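Local coordinates for avidin-related protein 4/5 (Gallus gallus, PDB 1Y55) that binds biotin with high affinity as a thermostable tetramer of the avidin family, at residues K3-T7 with Q80-D84; A22-R26 with I52-R56; Y33-A38 with F64-F70; S73-G79 with T93-S99. The protein carries 1 engineered substitution. All coordinates share one frame; numbering follows the deposited sequence.

Interaction 1: residues K3-T7 with Q80-D84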
# COMPACT_ATOMS: atom_id res chain seq x y z
N LYS A 3 -2.15 0.41 -29.90
CA LYS A 3 -2.82 -0.09 -28.66
C LYS A 3 -1.95 -1.13 -27.92
O LYS A 3 -1.60 -2.15 -28.50
CB LYS A 3 -4.16 -0.75 -29.04
CG LYS A 3 -5.41 -0.05 -28.54
CD LYS A 3 -6.16 0.71 -29.64
CE LYS A 3 -7.43 -0.02 -30.06
NZ LYS A 3 -8.38 -0.21 -28.93
N CYS A 4 -1.65 -0.85 -26.65
CA CYS A 4 -0.92 -1.77 -25.73
C CYS A 4 -1.92 -2.91 -25.36
O CYS A 4 -2.99 -2.65 -24.78
CB CYS A 4 -0.45 -1.00 -24.42
SG CYS A 4 1.31 -0.68 -23.73
N SER A 5 -1.59 -4.15 -25.74
CA SER A 5 -2.29 -5.36 -25.26
C SER A 5 -1.30 -6.10 -24.37
O SER A 5 -0.11 -6.12 -24.67
CB SER A 5 -2.72 -6.23 -26.46
OG SER A 5 -3.03 -7.57 -26.09
N LEU A 6 -1.79 -6.73 -23.31
CA LEU A 6 -0.92 -7.45 -22.38
C LEU A 6 -0.45 -8.80 -22.93
O LEU A 6 0.46 -9.43 -22.38
CB LEU A 6 -1.58 -7.62 -21.00
CG LEU A 6 -1.59 -6.40 -20.07
CD1 LEU A 6 -1.54 -6.82 -18.60
CD2 LEU A 6 -0.44 -5.47 -20.35
N THR A 7 -1.06 -9.26 -24.02
CA THR A 7 -0.62 -10.49 -24.69
C THR A 7 0.88 -10.49 -25.02
O THR A 7 1.39 -9.54 -25.59
CB THR A 7 -1.42 -10.70 -25.97
OG1 THR A 7 -2.81 -10.76 -25.64
CG2 THR A 7 -1.08 -12.04 -26.63
N GLN A 80 -0.61 0.14 -15.47
CA GLN A 80 -0.93 0.72 -16.77
C GLN A 80 0.16 0.36 -17.76
O GLN A 80 1.34 0.28 -17.42
CB GLN A 80 -1.11 2.25 -16.64
CG GLN A 80 -1.62 2.94 -17.90
CD GLN A 80 -2.05 4.39 -17.71
OE1 GLN A 80 -2.52 5.01 -18.70
NE2 GLN A 80 -1.91 4.94 -16.55
N CYS A 81 -0.26 0.11 -19.01
CA CYS A 81 0.68 -0.10 -20.12
C CYS A 81 0.89 1.22 -20.83
O CYS A 81 -0.06 1.82 -21.33
CB CYS A 81 0.17 -1.11 -21.13
SG CYS A 81 -0.99 -2.29 -20.51
N PHE A 82 2.14 1.68 -20.85
CA PHE A 82 2.52 2.89 -21.54
C PHE A 82 3.26 2.54 -22.82
O PHE A 82 4.06 1.61 -22.85
CB PHE A 82 3.42 3.75 -20.66
CG PHE A 82 2.74 4.29 -19.46
CD1 PHE A 82 1.83 5.32 -19.57
CD2 PHE A 82 2.99 3.76 -18.20
CE1 PHE A 82 1.18 5.82 -18.45
CE2 PHE A 82 2.36 4.27 -17.08
CZ PHE A 82 1.45 5.30 -17.20
N ILE A 83 3.00 3.33 -23.87
CA ILE A 83 3.72 3.27 -25.13
C ILE A 83 4.50 4.58 -25.31
O ILE A 83 3.91 5.65 -25.31
CB ILE A 83 2.76 3.16 -26.35
CG1 ILE A 83 1.75 2.03 -26.19
CG2 ILE A 83 3.55 2.99 -27.64
CD1 ILE A 83 0.50 2.22 -27.04
N ASP A 84 5.82 4.44 -25.42
CA ASP A 84 6.82 5.47 -25.72
C ASP A 84 6.62 6.14 -27.06
O ASP A 84 5.94 5.60 -27.92
CB ASP A 84 8.18 4.77 -25.97
CG ASP A 84 9.21 5.05 -24.94
OD1 ASP A 84 10.18 4.27 -24.97
OD2 ASP A 84 9.17 5.97 -24.09

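Interaction 2: residues A22-R26 with I52-R56. With FMT (formic acid), chain E.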
# COMPACT_ATOMS: atom_id res chain seq x y z
N ALA A 22 -4.26 -14.50 -25.20
CA ALA A 22 -5.11 -13.55 -25.90
C ALA A 22 -6.01 -12.79 -24.95
O ALA A 22 -6.53 -13.35 -23.99
CB ALA A 22 -5.95 -14.29 -26.92
N VAL A 23 -6.17 -11.51 -25.23
CA VAL A 23 -7.10 -10.66 -24.48
C VAL A 23 -8.43 -10.69 -25.24
O VAL A 23 -8.48 -10.42 -26.44
CB VAL A 23 -6.57 -9.23 -24.39
CG1 VAL A 23 -7.55 -8.35 -23.66
CG2 VAL A 23 -5.21 -9.21 -23.69
N ASN A 24 -9.51 -11.04 -24.55
CA ASN A 24 -10.80 -11.18 -25.21
C ASN A 24 -11.51 -9.84 -25.36
O ASN A 24 -10.95 -8.80 -25.01
CB ASN A 24 -11.63 -12.29 -24.56
CG ASN A 24 -12.25 -11.89 -23.23
OD1 ASN A 24 -12.21 -10.74 -22.82
ND2 ASN A 24 -12.81 -12.87 -22.55
N SER A 25 -12.70 -9.79 -25.96
CA SER A 25 -13.34 -8.50 -26.20
C SER A 25 -13.82 -7.80 -24.92
O SER A 25 -14.10 -6.61 -24.96
CB SER A 25 -14.50 -8.65 -27.18
OG SER A 25 -15.53 -9.45 -26.62
N ARG A 26 -13.91 -8.53 -23.79
CA ARG A 26 -14.16 -7.89 -22.49
C ARG A 26 -12.88 -7.36 -21.83
O ARG A 26 -12.95 -6.70 -20.79
CB ARG A 26 -14.79 -8.91 -21.53
CG ARG A 26 -16.18 -9.35 -21.90
CD ARG A 26 -17.21 -8.26 -21.79
NE ARG A 26 -18.53 -8.84 -21.89
CZ ARG A 26 -19.63 -8.20 -22.23
NH1 ARG A 26 -19.60 -6.91 -22.51
NH2 ARG A 26 -20.77 -8.87 -22.31
N ILE A 52 -8.03 -8.60 -16.04
CA ILE A 52 -8.80 -7.79 -16.97
C ILE A 52 -8.05 -6.50 -17.26
O ILE A 52 -7.59 -5.82 -16.34
CB ILE A 52 -10.21 -7.43 -16.44
CG1 ILE A 52 -10.88 -8.56 -15.66
CG2 ILE A 52 -11.09 -7.03 -17.62
CD1 ILE A 52 -12.20 -8.15 -15.02
N GLN A 53 -7.97 -6.14 -18.54
CA GLN A 53 -7.50 -4.83 -18.97
C GLN A 53 -8.64 -4.08 -19.62
O GLN A 53 -9.62 -4.67 -20.07
CB GLN A 53 -6.33 -4.94 -19.96
CG GLN A 53 -6.66 -5.55 -21.33
CD GLN A 53 -5.57 -5.25 -22.36
OE1 GLN A 53 -5.69 -4.28 -23.12
NE2 GLN A 53 -4.51 -6.04 -22.35
N HIS A 54 -8.50 -2.76 -19.69
CA HIS A 54 -9.38 -1.96 -20.51
C HIS A 54 -9.04 -2.18 -21.99
O HIS A 54 -7.90 -2.48 -22.36
CB HIS A 54 -9.29 -0.51 -20.11
CG HIS A 54 -9.99 -0.22 -18.82
ND1 HIS A 54 -9.55 -0.55 -17.56
CD2 HIS A 54 -11.16 0.43 -18.65
CE1 HIS A 54 -10.46 -0.15 -16.68
NE2 HIS A 54 -11.44 0.46 -17.31
N LYS A 55 -10.05 -2.03 -22.83
CA LYS A 55 -10.01 -2.39 -24.23
C LYS A 55 -9.87 -1.22 -25.19
O LYS A 55 -9.13 -1.31 -26.19
CB LYS A 55 -11.28 -3.14 -24.58
CG LYS A 55 -11.15 -4.60 -24.40
CD LYS A 55 -10.93 -5.28 -25.76
CE LYS A 55 -9.55 -5.86 -25.89
NZ LYS A 55 -9.52 -6.93 -26.92
N ARG A 56 -10.57 -0.13 -24.94
CA ARG A 56 -10.62 0.98 -25.90
C ARG A 56 -9.34 1.81 -25.80
O ARG A 56 -8.83 2.28 -26.81
CB ARG A 56 -11.85 1.85 -25.66
CG ARG A 56 -13.17 1.14 -25.99
CD ARG A 56 -14.42 1.87 -25.49
NE ARG A 56 -14.47 1.91 -24.03
CZ ARG A 56 -15.38 2.57 -23.33
NH1 ARG A 56 -16.34 3.27 -23.93
NH2 ARG A 56 -15.32 2.54 -22.00
C FMT E . -13.12 -0.65 -21.96
O1 FMT E . -12.75 -0.03 -22.96
O2 FMT E . -12.36 -1.34 -21.30

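Interaction 3: residues Y33-A38 with F64-F70. With BTN (biotin), chain C.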
# COMPACT_ATOMS: atom_id res chain seq x y z
N TYR A 33 2.86 -17.12 -14.60
CA TYR A 33 3.80 -16.25 -13.92
C TYR A 33 4.87 -17.14 -13.29
O TYR A 33 4.53 -18.04 -12.52
CB TYR A 33 3.07 -15.43 -12.84
CG TYR A 33 3.79 -14.17 -12.42
CD1 TYR A 33 4.90 -14.21 -11.57
CD2 TYR A 33 3.37 -12.93 -12.87
CE1 TYR A 33 5.55 -13.05 -11.19
CE2 TYR A 33 4.02 -11.77 -12.48
CZ TYR A 33 5.11 -11.83 -11.65
OH TYR A 33 5.73 -10.65 -11.31
N LEU A 34 6.13 -16.87 -13.61
CA LEU A 34 7.28 -17.56 -13.01
C LEU A 34 8.03 -16.51 -12.19
O LEU A 34 8.75 -15.68 -12.73
CB LEU A 34 8.17 -18.19 -14.08
CG LEU A 34 9.29 -19.06 -13.52
CD1 LEU A 34 8.76 -20.23 -12.71
CD2 LEU A 34 10.18 -19.55 -14.65
N THR A 35 7.80 -16.52 -10.89
CA THR A 35 8.47 -15.56 -10.03
C THR A 35 9.93 -15.93 -9.84
O THR A 35 10.27 -17.11 -9.70
CB THR A 35 7.76 -15.39 -8.69
OG1 THR A 35 8.46 -14.37 -7.94
CG2 THR A 35 7.70 -16.68 -7.86
N ALA A 36 10.80 -14.92 -9.83
CA ALA A 36 12.21 -15.14 -9.55
C ALA A 36 12.48 -15.32 -8.06
O ALA A 36 13.52 -15.88 -7.68
CB ALA A 36 13.03 -13.98 -10.08
N VAL A 37 11.58 -14.79 -7.22
CA VAL A 37 11.75 -14.72 -5.77
C VAL A 37 10.50 -15.24 -5.08
O VAL A 37 9.38 -15.18 -5.60
CB VAL A 37 12.06 -13.28 -5.28
CG1 VAL A 37 13.42 -12.82 -5.82
CG2 VAL A 37 10.96 -12.30 -5.67
N ALA A 38 10.68 -15.72 -3.85
CA ALA A 38 9.56 -16.17 -3.03
C ALA A 38 10.01 -16.26 -1.60
O ALA A 38 11.20 -16.18 -1.30
CB ALA A 38 9.06 -17.53 -3.50
N PHE A 64 -4.52 -8.07 -12.41
CA PHE A 64 -4.56 -9.51 -12.47
C PHE A 64 -4.24 -10.10 -11.11
O PHE A 64 -3.61 -9.48 -10.27
CB PHE A 64 -3.69 -10.10 -13.60
CG PHE A 64 -2.20 -9.80 -13.52
CD1 PHE A 64 -1.33 -10.63 -12.82
CD2 PHE A 64 -1.68 -8.72 -14.20
CE1 PHE A 64 0.03 -10.37 -12.79
CE2 PHE A 64 -0.32 -8.47 -14.17
CZ PHE A 64 0.52 -9.30 -13.45
N THR A 65 -4.68 -11.34 -10.93
CA THR A 65 -4.43 -12.16 -9.76
C THR A 65 -3.54 -13.31 -10.14
O THR A 65 -3.79 -13.98 -11.15
CB THR A 65 -5.78 -12.72 -9.25
OG1 THR A 65 -6.64 -11.64 -8.86
CG2 THR A 65 -5.58 -13.59 -8.02
N VAL A 66 -2.52 -13.57 -9.33
CA VAL A 66 -1.69 -14.76 -9.43
C VAL A 66 -2.01 -15.68 -8.27
O VAL A 66 -1.85 -15.33 -7.11
CB VAL A 66 -0.18 -14.44 -9.40
CG1 VAL A 66 0.62 -15.71 -9.61
CG2 VAL A 66 0.18 -13.41 -10.46
N HIS A 67 -2.50 -16.88 -8.60
CA HIS A 67 -2.70 -17.94 -7.63
C HIS A 67 -1.41 -18.76 -7.56
O HIS A 67 -1.13 -19.57 -8.45
CB HIS A 67 -3.91 -18.82 -8.02
CG HIS A 67 -3.96 -20.16 -7.34
ND1 HIS A 67 -4.84 -20.54 -6.35
CD2 HIS A 67 -3.17 -21.22 -7.56
CE1 HIS A 67 -4.59 -21.81 -6.02
NE2 HIS A 67 -3.57 -22.24 -6.74
N TRP A 68 -0.61 -18.56 -6.53
CA TRP A 68 0.65 -19.28 -6.43
C TRP A 68 0.36 -20.77 -6.24
O TRP A 68 -0.41 -21.15 -5.36
CB TRP A 68 1.50 -18.72 -5.28
CG TRP A 68 1.78 -17.27 -5.49
CD1 TRP A 68 1.23 -16.23 -4.78
CD2 TRP A 68 2.56 -16.66 -6.54
NE1 TRP A 68 1.65 -15.03 -5.30
CE2 TRP A 68 2.47 -15.27 -6.37
CE3 TRP A 68 3.36 -17.16 -7.59
CZ2 TRP A 68 3.13 -14.38 -7.21
CZ3 TRP A 68 4.02 -16.28 -8.41
CH2 TRP A 68 3.91 -14.91 -8.22
N ASN A 69 0.99 -21.61 -7.05
CA ASN A 69 0.73 -23.04 -7.01
C ASN A 69 1.57 -23.78 -5.99
O ASN A 69 1.47 -25.00 -5.87
CB ASN A 69 0.93 -23.67 -8.39
CG ASN A 69 -0.30 -23.57 -9.27
OD1 ASN A 69 -1.34 -23.00 -8.90
ND2 ASN A 69 -0.18 -24.12 -10.47
N PHE A 70 2.40 -23.06 -5.25
CA PHE A 70 3.35 -23.65 -4.31
C PHE A 70 3.25 -23.04 -2.92
O PHE A 70 4.08 -23.36 -2.06
CB PHE A 70 4.77 -23.50 -4.86
CG PHE A 70 5.16 -22.08 -5.14
CD1 PHE A 70 4.88 -21.49 -6.36
CD2 PHE A 70 5.79 -21.32 -4.17
CE1 PHE A 70 5.24 -20.17 -6.62
CE2 PHE A 70 6.14 -20.00 -4.42
CZ PHE A 70 5.87 -19.42 -5.64
C11 BTN C . 5.18 -16.79 -2.30
O11 BTN C . 6.34 -16.22 -1.86
O12 BTN C . 4.53 -17.65 -1.58
C10 BTN C . 4.63 -16.46 -3.62
C9 BTN C . 5.55 -15.71 -4.54
C8 BTN C . 5.46 -14.20 -4.34
C7 BTN C . 6.40 -13.45 -5.31
C2 BTN C . 6.21 -11.91 -5.28
S1 BTN C . 4.69 -11.33 -5.99
C6 BTN C . 5.33 -9.64 -5.84
C5 BTN C . 6.79 -9.72 -6.27
N1 BTN C . 6.98 -9.59 -7.70
C3 BTN C . 7.47 -10.71 -8.21
O3 BTN C . 7.72 -10.86 -9.50
N2 BTN C . 7.66 -11.63 -7.30
C4 BTN C . 7.33 -11.13 -5.97

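Interaction 4: residues S73-G79 with T93-S99. With BTN (biotin), chain C.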
# COMPACT_ATOMS: atom_id res chain seq x y z
N SER A 73 -0.50 -18.34 -0.53
CA SER A 73 -0.58 -16.92 -0.78
C SER A 73 -1.20 -16.59 -2.15
O SER A 73 -1.27 -17.43 -3.04
CB SER A 73 0.81 -16.30 -0.70
OG SER A 73 1.40 -16.61 0.53
N THR A 74 -1.58 -15.33 -2.30
CA THR A 74 -2.10 -14.80 -3.55
C THR A 74 -1.50 -13.41 -3.76
O THR A 74 -1.39 -12.67 -2.80
CB THR A 74 -3.63 -14.68 -3.47
OG1 THR A 74 -4.22 -15.97 -3.30
CG2 THR A 74 -4.22 -14.13 -4.77
N THR A 75 -1.14 -13.06 -4.99
CA THR A 75 -0.75 -11.69 -5.29
C THR A 75 -1.72 -11.08 -6.30
O THR A 75 -2.14 -11.75 -7.23
CB THR A 75 0.67 -11.60 -5.84
OG1 THR A 75 1.53 -12.18 -4.86
CG2 THR A 75 1.12 -10.15 -6.09
N VAL A 76 -2.03 -9.81 -6.12
CA VAL A 76 -2.69 -9.03 -7.16
C VAL A 76 -1.76 -7.92 -7.61
O VAL A 76 -1.05 -7.32 -6.81
CB VAL A 76 -4.05 -8.45 -6.70
CG1 VAL A 76 -5.06 -9.57 -6.46
CG2 VAL A 76 -3.92 -7.58 -5.45
N PHE A 77 -1.79 -7.67 -8.91
CA PHE A 77 -1.06 -6.58 -9.56
C PHE A 77 -2.04 -5.65 -10.26
O PHE A 77 -3.00 -6.12 -10.88
CB PHE A 77 -0.12 -7.11 -10.65
CG PHE A 77 1.05 -7.92 -10.17
CD1 PHE A 77 0.90 -9.25 -9.80
CD2 PHE A 77 2.33 -7.37 -10.14
CE1 PHE A 77 2.00 -10.00 -9.42
CE2 PHE A 77 3.43 -8.13 -9.74
CZ PHE A 77 3.25 -9.43 -9.37
N THR A 78 -1.80 -4.35 -10.19
CA THR A 78 -2.53 -3.42 -11.04
C THR A 78 -1.57 -2.39 -11.59
O THR A 78 -0.55 -2.08 -10.99
CB THR A 78 -3.70 -2.81 -10.27
OG1 THR A 78 -4.56 -2.06 -11.14
CG2 THR A 78 -3.26 -1.86 -9.18
N GLY A 79 -1.88 -1.85 -12.75
CA GLY A 79 -1.00 -0.89 -13.37
C GLY A 79 -1.53 -0.41 -14.69
O GLY A 79 -2.72 -0.53 -14.99
N THR A 93 3.51 -1.22 -12.49
CA THR A 93 2.58 -1.89 -11.60
C THR A 93 2.92 -1.71 -10.13
O THR A 93 4.07 -1.46 -9.74
CB THR A 93 2.50 -3.42 -11.87
OG1 THR A 93 3.67 -4.10 -11.38
CG2 THR A 93 2.35 -3.73 -13.34
N MET A 94 1.89 -1.97 -9.35
CA MET A 94 2.04 -2.16 -7.95
C MET A 94 1.23 -3.36 -7.55
O MET A 94 0.24 -3.72 -8.20
CB MET A 94 1.62 -0.89 -7.23
CG MET A 94 2.61 0.23 -7.59
SD MET A 94 2.45 1.67 -6.75
CE MET A 94 3.19 0.83 -5.02
N TRP A 95 1.65 -3.98 -6.45
CA TRP A 95 1.10 -5.26 -6.06
C TRP A 95 0.84 -5.33 -4.57
O TRP A 95 1.47 -4.64 -3.76
CB TRP A 95 2.01 -6.43 -6.52
CG TRP A 95 3.44 -6.36 -6.12
CD1 TRP A 95 4.49 -5.99 -6.91
CD2 TRP A 95 4.02 -6.71 -4.85
NE1 TRP A 95 5.67 -6.08 -6.22
CE2 TRP A 95 5.41 -6.52 -4.95
CE3 TRP A 95 3.50 -7.20 -3.64
CZ2 TRP A 95 6.28 -6.79 -3.88
CZ3 TRP A 95 4.37 -7.46 -2.58
CH2 TRP A 95 5.74 -7.25 -2.71
N LEU A 96 -0.09 -6.23 -4.24
CA LEU A 96 -0.35 -6.66 -2.86
C LEU A 96 -0.20 -8.18 -2.83
O LEU A 96 -0.82 -8.88 -3.62
CB LEU A 96 -1.76 -6.30 -2.39
CG LEU A 96 -2.07 -4.81 -2.32
CD1 LEU A 96 -3.55 -4.61 -2.04
CD2 LEU A 96 -1.22 -4.08 -1.29
N LEU A 97 0.61 -8.67 -1.89
CA LEU A 97 0.88 -10.09 -1.68
C LEU A 97 0.22 -10.47 -0.35
O LEU A 97 0.63 -10.00 0.71
CB LEU A 97 2.38 -10.34 -1.65
CG LEU A 97 2.90 -11.68 -1.12
CD1 LEU A 97 2.30 -12.89 -1.79
CD2 LEU A 97 4.41 -11.72 -1.28
N ARG A 98 -0.83 -11.28 -0.45
CA ARG A 98 -1.60 -11.74 0.71
C ARG A 98 -1.11 -13.12 1.14
O ARG A 98 -1.17 -14.08 0.36
CB ARG A 98 -3.07 -11.82 0.34
CG ARG A 98 -3.94 -12.42 1.45
CD ARG A 98 -4.05 -11.54 2.65
NE ARG A 98 -4.54 -12.27 3.82
CZ ARG A 98 -5.21 -11.70 4.83
NH1 ARG A 98 -5.65 -10.45 4.75
NH2 ARG A 98 -5.46 -12.41 5.91
N SER A 99 -0.65 -13.20 2.38
CA SER A 99 -0.34 -14.47 3.01
C SER A 99 -1.56 -15.02 3.74
O SER A 99 -2.45 -14.29 4.19
CB SER A 99 0.78 -14.29 4.03
OG SER A 99 1.99 -13.85 3.44
C11 BTN C . 5.18 -16.79 -2.30
O11 BTN C . 6.34 -16.22 -1.86
O12 BTN C . 4.53 -17.65 -1.58
C10 BTN C . 4.63 -16.46 -3.62
C9 BTN C . 5.55 -15.71 -4.54
C8 BTN C . 5.46 -14.20 -4.34
C7 BTN C . 6.40 -13.45 -5.31
C2 BTN C . 6.21 -11.91 -5.28
S1 BTN C . 4.69 -11.33 -5.99
C6 BTN C . 5.33 -9.64 -5.84
C5 BTN C . 6.79 -9.72 -6.27
N1 BTN C . 6.98 -9.59 -7.70
C3 BTN C . 7.47 -10.71 -8.21
O3 BTN C . 7.72 -10.86 -9.50
N2 BTN C . 7.66 -11.63 -7.30
C4 BTN C . 7.33 -11.13 -5.97
O HOH W 1 3.27 -15.24 1.47

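Interaction 1: residues K3-T7 with Q80-D84
The backbones come nearest at Cys4 and Cys81, whose CA atoms lie 6.1 Å apart. Residues 3-7 form the irregular lead-in to strand 8-12. Residues 80-83 end the long strand 74-83. Both cysteines aim their side chains across the contact. Cys4 CB and Cys81 CB are 3.3 Å apart, tighter than an ordinary van der Waals pair. Cys4 SG and Cys81 SG are modelled 4.3 Å apart. The placement of Cys4 SG is doubtful, because it comes too close to Cys81 to be trusted in detail. Ile83 also packs on Cys4. Its CG1 stands beside the backbone N (chi1 -51°) and lies 4.1 Å from Cys4 CB. Its CD1 goes further and lies 3.8 Å from Cys4 N. Leu6 turns its CD2 branch toward Cys81 SG, but it has two conformers and the close approach is doubtful. Leu6 and Cys81 also both touch Leu91 and Phe62, so the apolar patch runs on into the barrel strands 89-98 and 61-67. Within the lead-in, Thr7 N makes a weak bond of 3.3 Å to Ser5 OG, the pattern of an ST turn. The loop beside it adds main-chain bonds, Cys4 with Ser58 and Cys81 with Pro60. The contact itself is sulfur and hydrocarbon. In chicken avidin the matching cysteines form the intrachain disulfide. The close CB atoms are consistent with the same link here; it would tie the N-terminal lead-in covalently to the end of strand 74-83.

Interaction 2: residues A22-R26 with I52-R56
Lys55 and Asn24 supply the polar link. Lys55 NZ donates to Asn24 O at 3.0 Å. The ammonium group sits well above the carbonyl plane, 55° out of it, and not on a lone pair. The lysine chain bends at chi2 (-101°) and chi3 (112°), which lays it along the loop backbone, with CD 3.5 Å from Ser25 O. A leucine in place of Lys55 would probably leave Asn24 O without this donor and the turn less firmly held. The loop has its own bracing. Arg26 N makes a weak bond to Asn24 OD1, as in an Asx turn, and Asn24 ND2 bonds to Glu28.

The apolar part centres on Val23. Its CG1 meets the aliphatic CG of Gln53 at 3.7 Å, the two side chains crossing at about a right angle. CG1 also lies 3.9 Å from Lys55 CE, the chains sliding past each other in opposite directions. Ile52 CG2 packs on Arg26 O. In the avidin barrel, residues 22-26 connect strands 17-20 and 28-34, and residues 52-56 run off the end of strand 47-53. Gln53 pairs through the backbone with Gly27, so the turn sits beside the rim where strands 28-34 and 47-53 adjoin.

A formic acid molecule, probably from the crystallisation liquor, is bound by residues 54-56. Lys55 N gives a bond to its O2 at 2.9 Å. Its O1 takes firm bonds from Arg56 N (2.9 Å) and Arg56 NE (2.8 Å), the guanidinium offering its edge. His54 stacks on His67 of a second subunit.

Interaction 3: residues Y33-A38 with F64-F70
Trp68 turns the edge of its indole to the face of Tyr33, an offset edge-to-face pair with centroids 5.5 Å apart and planes at 90°. One face of the indole carries biotin, with C9 of its valeryl chain over the centre. The opposite face is backed by Val66 CG1. These groups line the biotin pocket at one end of the avidin barrel. Residues 33-38 leave strand 28-34 and residues 64-70 leave strand 61-67. Tyr33 also packs its CD2 against Val66 CG2. Biotin O3 lies at the edge of the tyrosine ring, near its plane, and Tyr33 OH donates to it at 2.7 Å. Thr35 grips the same ureido group. Biotin N2 donates to Thr35 OG1 at 2.9 Å in a nearly straight bond (174°). Thr35 OG1 itself donates a hydrogen bond to Val37 O (2.6 Å), in the carbonyl plane and on a lone pair. That second bond fixes the hydroxyl as an acceptor for the ligand. With OG1 anti to the backbone N (chi1 -177°), this torsion turns the methyl CG2 toward the aromatic groups, 3.7 Å from Trp68 CZ3. Trp68 NE1 bonds to Thr75 OG1, which steadies the indole. Phe70 packs at the carboxyl end of the chain: its CZ is 3.8 Å from biotin C10, and its CE2 meets Ala38 CB at 3.9 Å.

Interaction 4: residues S73-G79 with T93-S99
Strands 74-83 and 89-98 form a beta hairpin in the wall of the barrel, and this contact is its part beside biotin. The strands run antiparallel, with their axes 4.6 Å apart at closest. Three hydrogen-bonded pairs hold them: Thr74 with Arg98, Val76 with Leu96 and Thr78 with Met94, each by two bonds. The side chains of Thr75, Phe77, Thr93, Trp95 and Leu97 share the pocket face. Phe77 and Trp95 lie side by side there, and Trp95 CB sits over the phenyl face, 4.0 Å from its centroid, a CH-pi contact. Trp95 CG stands between the backbone N and the carbonyl carbon (chi1 53°), and its indole reaches biotin. C6 of the ligand lies over the centre of one face, with Trp95 CE2 3.2 Å from it. A serine here would probably strip the thiophane ring of this flat wall and leave Phe77 CE2 without its contact to the indole CD1. Thr75 OG1 stands 3.5 Å from biotin S1. Near the carboxylate end, one water bridges Ser73 OG (2.5 Å) and Ser99 OG (2.7 Å). Leu96 packs on Val113 of a third subunit. An aromatic-lined barrel wall against the bicyclic ring is characteristic of the avidin and streptavidin biotin site.

Interactions 3 and 4 are two walls of one biotin site, with centres about 10 Å apart. They join directly: Val66 N lies 2.8 Å from Thr75 O, and Trp68 NE1 lies 2.9 Å from Thr75 OG1, both probable hydrogen bonds. Interactions 1 and 2 sit away from the pocket, with centres about 12 Å apart. Lys3 NZ lies 3.1 Å from Lys55 O in a weak bond. Centres of interactions 2 and 3 are about 22 Å apart, on opposite sides of the chain's centre. Strand 74-83 runs through both interaction 4 and interaction 1, so one hairpin strand connects the ligand site with the cysteine pair. All four contacts also touch the second subunit.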